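Side-chain contacts in probable protein phosphatase 2C 50 (Oryza sativa subsp. japonica, PDB 5ZCG), which probably dephosphorylates phosphoserine and phosphothreonine residues of proteins as a magnesium-dependent PP2C-family phosphatase, and here forms an assembly with abscisic acid and a second protein: residues I179-K182 / D187-A190; G209-S214 / R220-F225. The protein carries 5 engineered substitutions. All coordinates share one frame; numbering follows the deposited sequence.

Interaction 1. Residues I179-K182 / D187-A190; sequences IDHK and DERA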
loop_
_atom_site.group_PDB
_atom_site.type_symbol
_atom_site.label_atom_id
_atom_site.label_comp_id
_atom_site.label_asym_id
_atom_site.label_seq_id
_atom_site.Cartn_x
_atom_site.Cartn_y
_atom_site.Cartn_z
ATOM N N ILE A 179 0.055 -15.200 -4.024
ATOM C CA ILE A 179 0.074 -14.714 -5.397
ATOM C C ILE A 179 -0.070 -13.201 -5.350
ATOM O O ILE A 179 -1.039 -12.680 -4.782
ATOM C CB ILE A 179 -1.034 -15.357 -6.244
ATOM C CG1 ILE A 179 -0.949 -16.882 -6.159
ATOM C CG2 ILE A 179 -0.918 -14.915 -7.691
ATOM C CD1 ILE A 179 -2.153 -17.522 -5.510
ATOM N N ASP A 180 0.887 -12.502 -5.961
ATOM C CA ASP A 180 0.906 -11.045 -5.944
ATOM C C ASP A 180 -0.406 -10.479 -6.464
ATOM O O ASP A 180 -0.943 -10.940 -7.474
ATOM C CB ASP A 180 2.064 -10.518 -6.796
ATOM C CG ASP A 180 3.422 -10.939 -6.266
ATOM O OD1 ASP A 180 3.473 -11.725 -5.294
ATOM O OD2 ASP A 180 4.442 -10.484 -6.830
ATOM N N HIS A 181 -0.925 -9.472 -5.762
ATOM C CA HIS A 181 -2.128 -8.775 -6.207
ATOM C C HIS A 181 -1.707 -7.658 -7.156
ATOM O O HIS A 181 -1.599 -6.484 -6.791
ATOM C CB HIS A 181 -2.924 -8.254 -5.017
ATOM C CG HIS A 181 -3.534 -9.341 -4.192
ATOM N ND1 HIS A 181 -3.350 -9.436 -2.831
ATOM C CD2 HIS A 181 -4.306 -10.397 -4.543
ATOM C CE1 HIS A 181 -3.994 -10.495 -2.374
ATOM N NE2 HIS A 181 -4.581 -11.097 -3.393
ATOM N N LYS A 182 -1.454 -8.047 -8.401
ATOM C CA LYS A 182 -1.131 -7.120 -9.478
ATOM C C LYS A 182 -2.397 -6.760 -10.250
ATOM O O LYS A 182 -3.247 -7.625 -10.481
ATOM C CB LYS A 182 -0.107 -7.729 -10.432
ATOM C CG LYS A 182 1.315 -7.733 -9.894
ATOM C CD LYS A 182 1.623 -6.439 -9.154
ATOM C CE LYS A 182 3.091 -6.071 -9.269
ATOM N NZ LYS A 182 3.384 -4.739 -8.663
ATOM N N ASP A 187 -8.300 -12.011 -12.773
ATOM C CA ASP A 187 -9.423 -11.859 -11.857
ATOM C C ASP A 187 -9.442 -10.472 -11.219
ATOM O O ASP A 187 -10.515 -9.890 -11.016
ATOM C CB ASP A 187 -9.371 -12.947 -10.784
ATOM C CG ASP A 187 -8.045 -12.971 -10.039
ATOM O OD1 ASP A 187 -7.060 -12.400 -10.557
ATOM O OD2 ASP A 187 -7.978 -13.570 -8.947
ATOM N N GLU A 188 -8.267 -9.909 -10.930
ATOM C CA GLU A 188 -8.224 -8.582 -10.317
ATOM C C GLU A 188 -8.652 -7.506 -11.308
ATOM O O GLU A 188 -9.403 -6.586 -10.954
ATOM C CB GLU A 188 -6.822 -8.295 -9.779
ATOM C CG GLU A 188 -6.432 -9.127 -8.566
ATOM C CD GLU A 188 -7.314 -8.853 -7.366
ATOM O OE1 GLU A 188 -8.371 -9.510 -7.234
ATOM O OE2 GLU A 188 -6.952 -7.976 -6.555
ATOM N N ARG A 189 -8.200 -7.614 -12.559
ATOM C CA ARG A 189 -8.666 -6.683 -13.579
ATOM C C ARG A 189 -10.163 -6.832 -13.804
ATOM O O ARG A 189 -10.875 -5.834 -13.956
ATOM C CB ARG A 189 -7.914 -6.895 -14.891
ATOM C CG ARG A 189 -8.429 -6.007 -16.015
ATOM C CD ARG A 189 -8.039 -6.532 -17.388
ATOM N NE ARG A 189 -6.655 -6.218 -17.733
ATOM C CZ ARG A 189 -6.231 -5.012 -18.098
ATOM N NH1 ARG A 189 -7.082 -3.997 -18.152
ATOM N NH2 ARG A 189 -4.953 -4.818 -18.399
ATOM N N ALA A 190 -10.659 -8.073 -13.846
ATOM C CA ALA A 190 -12.091 -8.283 -14.027
ATOM C C ALA A 190 -12.888 -7.639 -12.900
ATOM O O ALA A 190 -13.904 -6.983 -13.150
ATOM C CB ALA A 190 -12.393 -9.779 -14.123
#
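His181 and Glu188 meet without bonding to each other, although both are buried and polar: the nearest atoms of the pair, CD2 of His181 and OE2 of Glu188, are 4.1 Å apart, with the ring and carboxylate planes turned 44° against each other. The setting is the loop of the PP2C fold between strand 173-176 and helix 186-194, where His181 centres an inverse gamma turn. Each polar end is occupied elsewhere. The two ring nitrogens suit His181 to bridging, ND1 bonding to the backbone N of Gly162 and NE2 to Glu231, which fixes the ring's rotation. Glu188 OE2 serves Ser214 OG and forms salt bridges with Arg191 and Arg215, so its charge is probably well compensated despite burial. A bend at chi2 (-63°) keeps the Glu188 chain from extending straight, and its CB and CG lie against Lys182 O. CB of Lys182 points away from the helix; NZ bonds to Ala212 O and forms a salt bridge with Asp163, while the backbone carbonyl is what meets the helix. Over one face of the imidazole, near its centre, stands Ile179 O, 4.0 Å above the ring plane. The closest approach between residues 179-182 and 187-190 is Lys182 O to Glu188 CB, 3.7 Å.

Interaction 2. Residues G209-S214 / R220-F225; sequences GVLAMS and RYLKPF. Engineered in segment 209-214: Val210 (natural residue Ile).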
loop_
_atom_site.group_PDB
_atom_site.type_symbol
_atom_site.label_atom_id
_atom_site.label_comp_id
_atom_site.label_asym_id
_atom_site.label_seq_id
_atom_site.Cartn_x
_atom_site.Cartn_y
_atom_site.Cartn_z
ATOM N N GLY A 209 -4.279 3.742 -13.312
ATOM C CA GLY A 209 -2.989 4.246 -13.736
ATOM C C GLY A 209 -2.107 4.744 -12.615
ATOM O O GLY A 209 -1.018 5.253 -12.894
ATOM N N VAL A 210 -2.535 4.614 -11.358
ATOM C CA VAL A 210 -1.855 5.231 -10.220
ATOM C C VAL A 210 -1.074 4.202 -9.396
ATOM O O VAL A 210 0.139 4.334 -9.214
ATOM C CB VAL A 210 -2.855 6.010 -9.337
ATOM C CG1 VAL A 210 -2.159 6.544 -8.090
ATOM C CG2 VAL A 210 -3.495 7.141 -10.125
ATOM N N LEU A 211 -1.743 3.155 -8.923
ATOM C CA LEU A 211 -1.192 2.250 -7.923
ATOM C C LEU A 211 -0.933 0.890 -8.550
ATOM O O LEU A 211 -1.822 0.313 -9.183
ATOM C CB LEU A 211 -2.154 2.110 -6.736
ATOM C CG LEU A 211 -1.659 1.430 -5.458
ATOM C CD1 LEU A 211 -0.750 2.372 -4.685
ATOM C CD2 LEU A 211 -2.829 1.005 -4.598
ATOM N N ALA A 212 0.285 0.381 -8.365
ATOM C CA ALA A 212 0.730 -0.848 -9.009
ATOM C C ALA A 212 0.325 -2.098 -8.242
ATOM O O ALA A 212 0.961 -3.144 -8.403
ATOM C CB ALA A 212 2.250 -0.817 -9.211
ATOM N N MET A 213 -0.710 -2.008 -7.415
ATOM C CA MET A 213 -1.257 -3.146 -6.700
ATOM C C MET A 213 -2.769 -2.994 -6.619
ATOM O O MET A 213 -3.295 -1.880 -6.550
ATOM C CB MET A 213 -0.683 -3.268 -5.287
ATOM C CG MET A 213 -1.045 -2.110 -4.369
ATOM S SD MET A 213 -0.303 -2.320 -2.742
ATOM C CE MET A 213 1.068 -3.327 -3.201
ATOM N N SER A 214 -3.467 -4.127 -6.650
ATOM C CA SER A 214 -4.923 -4.137 -6.631
ATOM C C SER A 214 -5.499 -4.306 -5.230
ATOM O O SER A 214 -6.709 -4.127 -5.049
ATOM C CB SER A 214 -5.455 -5.249 -7.545
ATOM O OG SER A 214 -4.767 -6.464 -7.329
ATOM N N ARG A 220 -7.585 4.696 1.110
ATOM C CA ARG A 220 -9.035 4.852 1.015
ATOM C C ARG A 220 -9.459 5.721 -0.163
ATOM O O ARG A 220 -10.635 5.679 -0.539
ATOM C CB ARG A 220 -9.612 5.416 2.317
ATOM C CG ARG A 220 -9.159 6.815 2.709
ATOM C CD ARG A 220 -9.599 7.120 4.143
ATOM N NE ARG A 220 -9.146 8.423 4.630
ATOM C CZ ARG A 220 -8.058 8.618 5.372
ATOM N NH1 ARG A 220 -7.281 7.597 5.714
ATOM N NH2 ARG A 220 -7.741 9.842 5.769
ATOM N N TYR A 221 -8.539 6.476 -0.777
ATOM C CA TYR A 221 -8.916 7.248 -1.955
ATOM C C TYR A 221 -9.079 6.382 -3.194
ATOM O O TYR A 221 -9.645 6.855 -4.184
ATOM C CB TYR A 221 -7.894 8.356 -2.226
ATOM C CG TYR A 221 -6.613 7.895 -2.897
ATOM C CD1 TYR A 221 -5.798 6.935 -2.307
ATOM C CD2 TYR A 221 -6.208 8.438 -4.109
ATOM C CE1 TYR A 221 -4.623 6.524 -2.913
ATOM C CE2 TYR A 221 -5.034 8.031 -4.721
ATOM C CZ TYR A 221 -4.245 7.077 -4.117
ATOM O OH TYR A 221 -3.080 6.668 -4.719
ATOM N N LEU A 222 -8.630 5.128 -3.152
ATOM C CA LEU A 222 -8.744 4.218 -4.285
ATOM C C LEU A 222 -9.804 3.147 -4.071
ATOM O O LEU A 222 -9.873 2.189 -4.853
ATOM C CB LEU A 222 -7.386 3.578 -4.585
ATOM C CG LEU A 222 -6.428 4.519 -5.317
ATOM C CD1 LEU A 222 -5.062 3.885 -5.515
ATOM C CD2 LEU A 222 -7.020 4.933 -6.652
ATOM N N LYS A 223 -10.623 3.279 -3.033
ATOM C CA LYS A 223 -11.733 2.360 -2.855
ATOM C C LYS A 223 -12.861 2.730 -3.818
ATOM O O LYS A 223 -13.023 3.901 -4.171
ATOM C CB LYS A 223 -12.239 2.404 -1.413
ATOM C CG LYS A 223 -11.300 1.727 -0.421
ATOM C CD LYS A 223 -11.813 1.827 1.009
ATOM C CE LYS A 223 -10.721 1.480 2.017
ATOM N NZ LYS A 223 -9.964 0.250 1.638
ATOM N N PRO A 224 -13.660 1.746 -4.267
ATOM C CA PRO A 224 -13.621 0.334 -3.879
ATOM C C PRO A 224 -12.717 -0.525 -4.757
ATOM O O PRO A 224 -12.837 -1.751 -4.731
ATOM C CB PRO A 224 -15.073 -0.091 -4.056
ATOM C CG PRO A 224 -15.505 0.700 -5.279
ATOM C CD PRO A 224 -14.728 2.005 -5.250
ATOM N N PHE A 225 -11.825 0.105 -5.525
ATOM C CA PHE A 225 -10.992 -0.645 -6.460
ATOM C C PHE A 225 -9.844 -1.356 -5.747
ATOM O O PHE A 225 -9.517 -2.499 -6.083
ATOM C CB PHE A 225 -10.468 0.290 -7.551
ATOM C CG PHE A 225 -11.530 1.186 -8.137
ATOM C CD1 PHE A 225 -12.593 0.649 -8.846
ATOM C CD2 PHE A 225 -11.474 2.562 -7.967
ATOM C CE1 PHE A 225 -13.578 1.464 -9.381
ATOM C CE2 PHE A 225 -12.457 3.386 -8.499
ATOM C CZ PHE A 225 -13.510 2.834 -9.209
#
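With CG of Leu211 swung opposite the backbone nitrogen (chi1 -168°) and CG of Leu222 set opposite its own carbonyl carbon (chi1 -77°), the two leucines meet at an angle, and one methyl does the touching. Leu222 CD1 lies 3.6 Å from Leu211 CB and 3.8 Å from Leu211 CD2, lodged against the root of the side chain and one of its branches. Branched, apolar leucine suits both buried positions, where the contact is purely van der Waals. Beside them, Val210, an engineered residue in place of isoleucine, meets Tyr221 head-on: its CG1 is 3.5 Å from Tyr221 OH. The tyrosine ring is long enough to carry its hydroxyl across to the other loop, and one face rests on the next residue in sequence, Leu222 CG standing 3.5 Å above its centre. At the far end Ser214 O and Phe225 O approach to 3.4 Å; two acceptors cannot bond to each other, but Arg191 donates to both and reconciles them. Val210 and Leu211 together face Val207 in a classic beta bulge. Apolar packing from a chain of another protein reaches Val210 and Tyr221, and the side chain of Val210 is about 7 Å from bound abscisic acid. The two loops flank strand 217-218; Phe225 also packs on strand 205-207, while Leu211 touches His63 of strand 53-63.

In the fold
Both interactions are largely buried and follow one another along the chain, their centres 12 Å apart, yet they join different elements. Interaction 1 sets a loop against helix 186-194 and is dominated by polar groups whose partners lie outside it; interaction 2 joins two loops on either side of strand 217-218 mainly through apolar side chains. Polar side chains of interaction 1 reach segment 209-214, and packing adds to the link, with His181 O 3.7 Å from Met213 CB. Arg191 is a further shared partner. No other protein chain touches interaction 1, whereas Val210, Leu211 and Tyr221 of interaction 2 also pack against the second protein.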